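Local coordinates for Sca-family protein (Rickettsia rickettsii, PDB 4LQ8), which is a rickettsial surface cell antigen, seen here as its N-terminal head domain, with a probable but here undefined role in cell adhesion, at residues D63-A68 against S236-M241; T200-P205 against I218-E223; L180-V185 against L193-E198. All coordinates share one frame; numbering follows the deposited sequence.

Interaction 1 of 3, residues D63-A68 against S236-M241; sequences DPITKA and SMHLSM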
loop_
_atom_site.group_PDB
_atom_site.type_symbol
_atom_site.label_atom_id
_atom_site.label_comp_id
_atom_site.label_asym_id
_atom_site.label_seq_id
_atom_site.Cartn_x
_atom_site.Cartn_y
_atom_site.Cartn_z
ATOM N N ASP A 63 -10.753 -5.891 -12.451
ATOM C CA ASP A 63 -11.942 -6.358 -11.753
ATOM C C ASP A 63 -12.480 -5.251 -10.787
ATOM O O ASP A 63 -11.823 -4.208 -10.651
ATOM C CB ASP A 63 -11.684 -7.736 -11.095
ATOM C CG ASP A 63 -10.916 -7.830 -9.795
ATOM O OD1 ASP A 63 -10.992 -6.887 -8.984
ATOM O OD2 ASP A 63 -10.390 -8.911 -9.507
ATOM N N PRO A 64 -13.674 -5.420 -10.164
ATOM C CA PRO A 64 -14.213 -4.341 -9.303
ATOM C C PRO A 64 -13.393 -3.967 -8.072
ATOM O O PRO A 64 -13.470 -2.823 -7.650
ATOM C CB PRO A 64 -15.609 -4.855 -8.903
ATOM C CG PRO A 64 -15.922 -5.923 -9.881
ATOM C CD PRO A 64 -14.614 -6.556 -10.227
ATOM N N ILE A 65 -12.609 -4.903 -7.503
ATOM C CA ILE A 65 -11.792 -4.604 -6.324
ATOM C C ILE A 65 -10.637 -3.698 -6.717
ATOM O O ILE A 65 -10.431 -2.666 -6.085
ATOM C CB ILE A 65 -11.295 -5.884 -5.586
ATOM C CG1 ILE A 65 -12.424 -6.969 -5.405
ATOM C CG2 ILE A 65 -10.580 -5.555 -4.267
ATOM C CD1 ILE A 65 -13.716 -6.574 -4.922
ATOM N N THR A 66 -9.867 -4.096 -7.738
ATOM C CA THR A 66 -8.718 -3.343 -8.250
ATOM C C THR A 66 -9.180 -1.942 -8.645
ATOM O O THR A 66 -8.544 -0.966 -8.242
ATOM C CB THR A 66 -8.101 -4.067 -9.436
ATOM O OG1 THR A 66 -7.930 -5.447 -9.112
ATOM C CG2 THR A 66 -6.776 -3.446 -9.884
ATOM N N LYS A 67 -10.319 -1.850 -9.373
ATOM C CA LYS A 67 -10.884 -0.573 -9.791
ATOM C C LYS A 67 -11.245 0.300 -8.564
ATOM O O LYS A 67 -10.850 1.461 -8.533
ATOM C CB LYS A 67 -12.097 -0.775 -10.714
ATOM C CG LYS A 67 -12.582 0.546 -11.342
ATOM C CD LYS A 67 -13.638 0.319 -12.393
ATOM C CE LYS A 67 -14.099 1.604 -13.047
ATOM N NZ LYS A 67 -14.983 1.336 -14.205
ATOM N N ALA A 68 -11.927 -0.272 -7.548
ATOM C CA ALA A 68 -12.302 0.454 -6.324
ATOM C C ALA A 68 -11.075 0.992 -5.588
ATOM O O ALA A 68 -11.094 2.136 -5.133
ATOM C CB ALA A 68 -13.111 -0.432 -5.401
ATOM N N SER A 236 -8.358 -15.256 -9.136
ATOM C CA SER A 236 -8.031 -13.912 -8.672
ATOM C C SER A 236 -7.972 -13.934 -7.159
ATOM O O SER A 236 -8.595 -14.790 -6.519
ATOM C CB SER A 236 -9.094 -12.915 -9.124
ATOM O OG SER A 236 -9.228 -12.936 -10.533
ATOM N N MET A 237 -7.245 -12.981 -6.584
ATOM C CA MET A 237 -7.050 -12.895 -5.148
ATOM C C MET A 237 -6.770 -11.454 -4.753
ATOM O O MET A 237 -5.955 -10.793 -5.386
ATOM C CB MET A 237 -5.883 -13.837 -4.779
ATOM C CG MET A 237 -5.388 -13.750 -3.359
ATOM S SD MET A 237 -4.000 -14.895 -3.078
ATOM C CE MET A 237 -2.703 -14.090 -3.945
ATOM N N HIS A 238 -7.448 -10.965 -3.714
ATOM C CA HIS A 238 -7.200 -9.615 -3.196
ATOM C C HIS A 238 -6.914 -9.732 -1.716
ATOM O O HIS A 238 -7.620 -10.434 -1.002
ATOM C CB HIS A 238 -8.369 -8.659 -3.468
ATOM C CG HIS A 238 -8.685 -8.538 -4.923
ATOM N ND1 HIS A 238 -8.059 -7.597 -5.722
ATOM C CD2 HIS A 238 -9.540 -9.260 -5.681
ATOM C CE1 HIS A 238 -8.555 -7.779 -6.930
ATOM N NE2 HIS A 238 -9.447 -8.772 -6.950
ATOM N N LEU A 239 -5.838 -9.087 -1.277
ATOM C CA LEU A 239 -5.374 -9.158 0.095
ATOM C C LEU A 239 -5.339 -7.811 0.723
ATOM O O LEU A 239 -4.899 -6.851 0.094
ATOM C CB LEU A 239 -3.960 -9.757 0.140
ATOM C CG LEU A 239 -3.750 -11.126 -0.550
ATOM C CD1 LEU A 239 -2.272 -11.485 -0.535
ATOM C CD2 LEU A 239 -4.605 -12.225 0.125
ATOM N N SER A 240 -5.808 -7.715 1.981
ATOM C CA SER A 240 -5.803 -6.475 2.771
ATOM C C SER A 240 -5.191 -6.799 4.113
ATOM O O SER A 240 -5.838 -7.433 4.930
ATOM C CB SER A 240 -7.217 -5.923 2.948
ATOM O OG SER A 240 -7.752 -5.428 1.732
ATOM N N MET A 241 -3.933 -6.400 4.323
ATOM C CA MET A 241 -3.184 -6.666 5.547
ATOM C C MET A 241 -3.081 -5.408 6.384
ATOM O O MET A 241 -2.530 -4.399 5.944
ATOM C CB MET A 241 -1.798 -7.288 5.216
ATOM C CG MET A 241 -1.893 -8.575 4.360
ATOM S SD MET A 241 -2.801 -9.948 5.154
ATOM C CE MET A 241 -2.647 -11.204 3.907
#
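Asp63 and Ile65, at the start of helix 64-90, stand over Ser236 and His238 of a strand, the CA atoms of Ile65 and His238 lying 7.5 Å apart. The imidazole of His238 is the hub. NE2 of His238 donates to OD2 of Asp63 at 2.7 Å, with the acceptor 2° out of the ring plane and engaged through its syn lone pair. The carboxylate is turned 63° against the ring. A chi1 of 79° folds the acid back over its backbone, and OD1 of Asp63 collects Ile65 N (3.0 Å) and Thr66 N (3.3 Å) from opposite faces of its plane. One carboxylate closes the helix start with one oxygen and grips the histidine with the other. Over a face of the imidazole, Ile65 CB sits 3.5 Å from the ring centroid, a CH-pi contact almost on the normal. Thr66 OG1 comes to the ring edge, 3.3 Å from His238 CE1, while hydrogen-bonded to Glu264. His262 takes up ND1 of His238, so both ring nitrogens are engaged and the rotation of the ring is probably fixed. This is a classic helix N-cap by aspartate, joined to a His-carboxylate hydrogen bond that fastens a helix start to a sheet.

Interaction 2 of 3, residues T200-P205 against I218-E223; sequences TVKTKP and ISSYRE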
loop_
_atom_site.group_PDB
_atom_site.type_symbol
_atom_site.label_atom_id
_atom_site.label_comp_id
_atom_site.label_asym_id
_atom_site.label_seq_id
_atom_site.Cartn_x
_atom_site.Cartn_y
_atom_site.Cartn_z
ATOM N N THR A 200 6.632 -13.072 12.191
ATOM C CA THR A 200 6.583 -12.024 13.211
ATOM C C THR A 200 8.026 -11.886 13.765
ATOM O O THR A 200 8.646 -12.883 14.103
ATOM C CB THR A 200 5.554 -12.364 14.296
ATOM O OG1 THR A 200 4.264 -12.305 13.720
ATOM C CG2 THR A 200 5.597 -11.404 15.479
ATOM N N VAL A 201 8.557 -10.656 13.816
ATOM C CA VAL A 201 9.885 -10.403 14.356
ATOM C C VAL A 201 9.668 -9.751 15.724
ATOM O O VAL A 201 9.104 -8.663 15.804
ATOM C CB VAL A 201 10.749 -9.530 13.400
ATOM C CG1 VAL A 201 12.157 -9.322 13.966
ATOM C CG2 VAL A 201 10.824 -10.151 12.003
ATOM N N LYS A 202 10.082 -10.438 16.792
ATOM C CA LYS A 202 9.907 -10.023 18.190
ATOM C C LYS A 202 11.255 -9.843 18.871
ATOM O O LYS A 202 11.288 -9.464 20.038
ATOM C CB LYS A 202 9.159 -11.135 18.973
ATOM C CG LYS A 202 7.677 -11.271 18.679
ATOM C CD LYS A 202 7.010 -12.243 19.657
ATOM C CE LYS A 202 6.957 -13.681 19.170
ATOM N NZ LYS A 202 5.849 -13.909 18.197
ATOM N N THR A 203 12.352 -10.201 18.197
ATOM C CA THR A 203 13.689 -10.175 18.810
ATOM C C THR A 203 14.670 -9.203 18.152
ATOM O O THR A 203 15.874 -9.290 18.389
ATOM C CB THR A 203 14.280 -11.595 18.883
ATOM O OG1 THR A 203 14.447 -12.082 17.553
ATOM C CG2 THR A 203 13.424 -12.553 19.712
ATOM N N LYS A 204 14.163 -8.276 17.338
ATOM C CA LYS A 204 15.018 -7.284 16.703
ATOM C C LYS A 204 14.456 -5.866 16.972
ATOM O O LYS A 204 13.946 -5.207 16.053
ATOM C CB LYS A 204 15.200 -7.596 15.199
ATOM C CG LYS A 204 16.362 -6.849 14.590
ATOM C CD LYS A 204 16.627 -7.212 13.136
ATOM C CE LYS A 204 17.550 -6.156 12.565
ATOM N NZ LYS A 204 18.099 -6.557 11.251
ATOM N N PRO A 205 14.494 -5.373 18.235
ATOM C CA PRO A 205 13.944 -4.016 18.482
ATOM C C PRO A 205 14.782 -2.949 17.763
ATOM O O PRO A 205 15.998 -3.109 17.535
ATOM C CB PRO A 205 14.056 -3.858 20.006
ATOM C CG PRO A 205 15.169 -4.795 20.412
ATOM C CD PRO A 205 15.064 -5.962 19.467
ATOM N N ILE A 218 10.008 0.214 18.102
ATOM C CA ILE A 218 9.210 -0.833 17.475
ATOM C C ILE A 218 9.684 -2.106 18.161
ATOM O O ILE A 218 10.818 -2.529 17.952
ATOM C CB ILE A 218 9.395 -0.896 15.922
ATOM C CG1 ILE A 218 9.019 0.449 15.223
ATOM C CG2 ILE A 218 8.642 -2.111 15.300
ATOM C CD1 ILE A 218 7.559 0.959 15.391
ATOM N N SER A 219 8.850 -2.691 19.003
ATOM C CA SER A 219 9.233 -3.903 19.724
ATOM C C SER A 219 8.768 -5.177 19.005
ATOM O O SER A 219 9.238 -6.256 19.321
ATOM C CB SER A 219 8.737 -3.846 21.168
ATOM O OG SER A 219 7.343 -3.609 21.212
ATOM N N SER A 220 7.883 -5.045 18.003
ATOM C CA SER A 220 7.436 -6.201 17.224
ATOM C C SER A 220 6.835 -5.724 15.918
ATOM O O SER A 220 6.184 -4.681 15.883
ATOM C CB SER A 220 6.403 -7.019 18.005
ATOM O OG SER A 220 6.053 -8.211 17.329
ATOM N N TYR A 221 7.044 -6.498 14.844
ATOM C CA TYR A 221 6.478 -6.209 13.530
ATOM C C TYR A 221 6.357 -7.529 12.779
ATOM O O TYR A 221 6.889 -8.542 13.235
ATOM C CB TYR A 221 7.323 -5.168 12.728
ATOM C CG TYR A 221 8.695 -5.656 12.311
ATOM C CD1 TYR A 221 8.881 -6.326 11.104
ATOM C CD2 TYR A 221 9.806 -5.448 13.120
ATOM C CE1 TYR A 221 10.142 -6.769 10.704
ATOM C CE2 TYR A 221 11.078 -5.883 12.729
ATOM C CZ TYR A 221 11.240 -6.526 11.512
ATOM O OH TYR A 221 12.464 -7.027 11.154
ATOM N N ARG A 222 5.644 -7.523 11.644
ATOM C CA ARG A 222 5.522 -8.739 10.850
ATOM C C ARG A 222 5.838 -8.436 9.397
ATOM O O ARG A 222 5.786 -7.276 8.950
ATOM C CB ARG A 222 4.119 -9.367 10.982
ATOM C CG ARG A 222 3.044 -8.466 10.328
ATOM C CD ARG A 222 1.689 -9.105 10.275
ATOM N NE ARG A 222 0.690 -8.144 9.796
ATOM C CZ ARG A 222 -0.541 -8.485 9.461
ATOM N NH1 ARG A 222 -0.919 -9.758 9.506
ATOM N NH2 ARG A 222 -1.405 -7.562 9.068
ATOM N N GLU A 223 6.143 -9.476 8.657
ATOM C CA GLU A 223 6.345 -9.347 7.221
ATOM C C GLU A 223 5.680 -10.523 6.536
ATOM O O GLU A 223 5.809 -11.661 6.990
ATOM C CB GLU A 223 7.836 -9.216 6.845
ATOM C CG GLU A 223 8.698 -10.372 7.312
ATOM C CD GLU A 223 10.182 -10.126 7.153
ATOM O OE1 GLU A 223 10.826 -10.849 6.360
ATOM O OE2 GLU A 223 10.693 -9.178 7.787
HETATM O O HOH W 1 11.521 -7.121 16.981
HETATM O O HOH W 2 11.160 -4.590 16.232
#
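Val201 and Tyr221 form the heart of this contact, paired through both backbone and side chains. Val201 N donates to Tyr221 O at 2.8 Å, and Tyr221 N returns a bond to Val201 O at 3.1 Å, as in any antiparallel hydrogen-bonded pair. Their side chains lie alongside each other and point the same way. Val201 CB rides over one face of the phenol ring, 3.8 Å from its centroid and displaced toward the rim in a CH-pi contact, while CG1 and CG2 both reach the hydroxyl end, each 3.6 Å from Tyr221 OH. With the tyrosine chi1 at 67°, CG stands between backbone N and carbonyl carbon, which brings the ring against the neighbouring valine.

Thr200 pairs with Arg222 on the other face of the sheet, where Thr200 OG1 rests against Arg222 CB and the extended arginine leads away. Its guanidinium serves Glu198 and Asp32 by salt bridges.

Beyond Val201 regular pairing ends: the chain swings outward at Thr203 and Lys204, where waters fill in, and returns at Pro205. Lys204 N donates to one water at 2.9 Å. A second water lies within bonding distance of Lys204 O and Ile218 O, 2.7 Å from the latter, though it has more acceptors nearby than protons to give. Pro205 CA makes a CA-H...O contact of 3.5 Å with Ile218 O.

Strands 192-201 and 215-224 are neighbours in the six-stranded antiparallel sheet. Tyr221 packs on Thr303 and Ile292 of strands 300-304 and 292-297, and Ile218 reaches Phe206 and Leu208 of strand 206-209.

Interaction 3 of 3, residues L180-V185 against L193-E198; sequences LRATVV and LCTLNE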
loop_
_atom_site.group_PDB
_atom_site.type_symbol
_atom_site.label_atom_id
_atom_site.label_comp_id
_atom_site.label_asym_id
_atom_site.label_seq_id
_atom_site.Cartn_x
_atom_site.Cartn_y
_atom_site.Cartn_z
ATOM N N LEU A 180 5.984 -17.943 13.233
ATOM C CA LEU A 180 5.290 -18.101 11.946
ATOM C C LEU A 180 3.834 -18.429 12.049
ATOM O O LEU A 180 3.401 -19.131 12.978
ATOM C CB LEU A 180 5.969 -19.164 11.049
ATOM C CG LEU A 180 7.487 -19.023 10.768
ATOM C CD1 LEU A 180 8.020 -20.259 10.007
ATOM C CD2 LEU A 180 7.808 -17.750 9.955
ATOM N N ARG A 181 3.075 -17.919 11.056
ATOM C CA ARG A 181 1.682 -18.244 10.791
ATOM C C ARG A 181 1.594 -18.380 9.288
ATOM O O ARG A 181 2.399 -17.799 8.560
ATOM C CB ARG A 181 0.682 -17.188 11.271
ATOM C CG ARG A 181 0.440 -17.115 12.767
ATOM C CD ARG A 181 0.035 -15.682 13.026
ATOM N NE ARG A 181 -1.339 -15.554 13.436
ATOM C CZ ARG A 181 -2.102 -14.483 13.265
ATOM N NH1 ARG A 181 -1.647 -13.428 12.592
ATOM N NH2 ARG A 181 -3.341 -14.476 13.711
ATOM N N ALA A 182 0.625 -19.153 8.822
ATOM C CA ALA A 182 0.428 -19.384 7.406
ATOM C C ALA A 182 -1.039 -19.487 7.106
ATOM O O ALA A 182 -1.826 -19.831 7.992
ATOM C CB ALA A 182 1.144 -20.660 6.976
ATOM N N THR A 183 -1.418 -19.162 5.869
ATOM C CA THR A 183 -2.795 -19.306 5.397
ATOM C C THR A 183 -2.799 -19.835 3.971
ATOM O O THR A 183 -2.113 -19.293 3.104
ATOM C CB THR A 183 -3.654 -18.034 5.616
ATOM O OG1 THR A 183 -5.028 -18.360 5.408
ATOM C CG2 THR A 183 -3.247 -16.853 4.727
ATOM N N VAL A 184 -3.538 -20.924 3.748
ATOM C CA VAL A 184 -3.669 -21.542 2.426
ATOM C C VAL A 184 -4.847 -20.831 1.736
ATOM O O VAL A 184 -5.992 -20.901 2.198
ATOM C CB VAL A 184 -3.837 -23.089 2.491
ATOM C CG1 VAL A 184 -3.871 -23.688 1.087
ATOM C CG2 VAL A 184 -2.714 -23.735 3.319
ATOM N N VAL A 185 -4.544 -20.086 0.683
ATOM C CA VAL A 185 -5.553 -19.340 -0.068
ATOM C C VAL A 185 -6.112 -20.282 -1.144
ATOM O O VAL A 185 -5.383 -20.693 -2.035
ATOM C CB VAL A 185 -4.982 -18.015 -0.621
ATOM C CG1 VAL A 185 -5.996 -17.325 -1.526
ATOM C CG2 VAL A 185 -4.548 -17.081 0.516
ATOM N N LEU A 193 -4.402 -21.459 -4.507
ATOM C CA LEU A 193 -3.879 -20.388 -5.355
ATOM C C LEU A 193 -2.439 -20.120 -4.912
ATOM O O LEU A 193 -1.554 -19.956 -5.759
ATOM C CB LEU A 193 -4.720 -19.103 -5.194
ATOM C CG LEU A 193 -5.691 -18.761 -6.316
ATOM C CD1 LEU A 193 -6.847 -19.680 -6.311
ATOM C CD2 LEU A 193 -6.241 -17.381 -6.146
ATOM N N CYS A 194 -2.214 -20.112 -3.573
ATOM C CA CYS A 194 -0.928 -19.892 -2.899
ATOM C C CYS A 194 -1.124 -20.109 -1.401
ATOM O O CYS A 194 -2.260 -20.186 -0.927
ATOM C CB CYS A 194 -0.426 -18.474 -3.169
ATOM S SG CYS A 194 -1.333 -17.209 -2.250
ATOM N N THR A 195 -0.018 -20.155 -0.653
ATOM C CA THR A 195 -0.022 -20.181 0.797
ATOM C C THR A 195 0.766 -18.945 1.209
ATOM O O THR A 195 1.821 -18.678 0.635
ATOM C CB THR A 195 0.502 -21.503 1.388
ATOM O OG1 THR A 195 -0.254 -22.579 0.836
ATOM C CG2 THR A 195 0.379 -21.548 2.919
ATOM N N LEU A 196 0.215 -18.139 2.131
ATOM C CA LEU A 196 0.896 -16.919 2.563
ATOM C C LEU A 196 1.623 -17.189 3.867
ATOM O O LEU A 196 1.052 -17.799 4.768
ATOM C CB LEU A 196 -0.093 -15.747 2.734
ATOM C CG LEU A 196 -0.873 -15.316 1.469
ATOM C CD1 LEU A 196 -2.013 -14.408 1.845
ATOM C CD2 LEU A 196 0.051 -14.627 0.466
ATOM N N ASN A 197 2.902 -16.798 3.936
ATOM C CA ASN A 197 3.721 -16.953 5.132
ATOM C C ASN A 197 3.839 -15.613 5.853
ATOM O O ASN A 197 4.253 -14.639 5.251
ATOM C CB ASN A 197 5.124 -17.473 4.778
ATOM C CG ASN A 197 5.962 -17.780 5.991
ATOM O OD1 ASN A 197 5.674 -18.716 6.757
ATOM N ND2 ASN A 197 6.957 -16.932 6.247
ATOM N N GLU A 198 3.482 -15.575 7.130
ATOM C CA GLU A 198 3.596 -14.383 7.965
ATOM C C GLU A 198 4.701 -14.652 9.007
ATOM O O GLU A 198 4.559 -15.556 9.832
ATOM C CB GLU A 198 2.257 -14.091 8.660
ATOM C CG GLU A 198 2.257 -12.837 9.517
ATOM C CD GLU A 198 1.231 -12.883 10.630
ATOM O OE1 GLU A 198 1.395 -13.723 11.544
ATOM O OE2 GLU A 198 0.262 -12.096 10.592
#
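Val185 meets Leu193 and Cys194 at the tight end of this hairpin, where two residues of one strand face a single residue of the other in a classic beta bulge. Val185 N donates to Cys194 O and Leu193 N to Val185 O, both at 2.8 Å. On the face of Thr183, Val185, Cys194 and Leu196, side chains pack together in a buried layer: Val185 CG2 touches Leu196 CD1 at 3.9 Å, Val185 CB lies against Cys194 SG, and Thr183 CG2 reaches Leu196 CB at 3.9 Å as the two side chains run alongside. Thr183 is set with OG1 anti to the backbone N (chi1 -167°), which turns the methyl toward the leucine while the hydroxyl is taken by Gln170 O. Backbone bonds between Thr183 and Leu196, and between Arg181 and Glu198, continue the antiparallel pairing; the axes of the two short segments approach to 4.5 Å, running at 163°.

The face of Ala182, Val184, Thr195 and Asn197 is the solvent side, its contacts similar in length but more exposed. The Val184 and Thr195 side chains cross at a slant, CG2 of Val184 lying 3.7 Å from OG1 of Thr195, a hydroxyl bonded to Glu192. Near the hairpin's far end, Leu180 CD2 meets Asn197 ND2 at 3.9 Å.

At the far end of the buried face, Arg181 and Glu198 extend side by side. NH1 of Arg181 makes a weak salt-bridge bond to Glu198 OE2 at 3.1 Å, and that oxygen has a stronger partner in Arg222.

Strands 180-186 and 192-201 adjoin each other in the antiparallel sheet. Val185, Leu193 and Cys194 pack on Met237 of strand 236-245 and Leu196 on its Leu239, while Val185 and Leu193 also touch Val36 of strand 33-37.

Strand 236-245 ties the three contacts together. Its His238 side faces the helix start in interaction 1, while Met237 and Leu239 point to the hairpin of interaction 3. There Met237 SD approaches Val185 CG1 at 3.5 Å and Cys194 SG at 3.6 Å, although the centres of the two contacts are about 17 Å apart. Interactions 2 and 3 share strand 192-201 and have centres about 19 Å apart. A salt bridge joins them, Arg222 NH1 to Glu198 OE2 at 2.8 Å. Interactions 1 and 2, about 28 Å apart between centres, touch by packing, Arg222 NH2 lying 3.8 Å from Met241 C, and the same nitrogen donates to the carbonyl of Val242, the next residue.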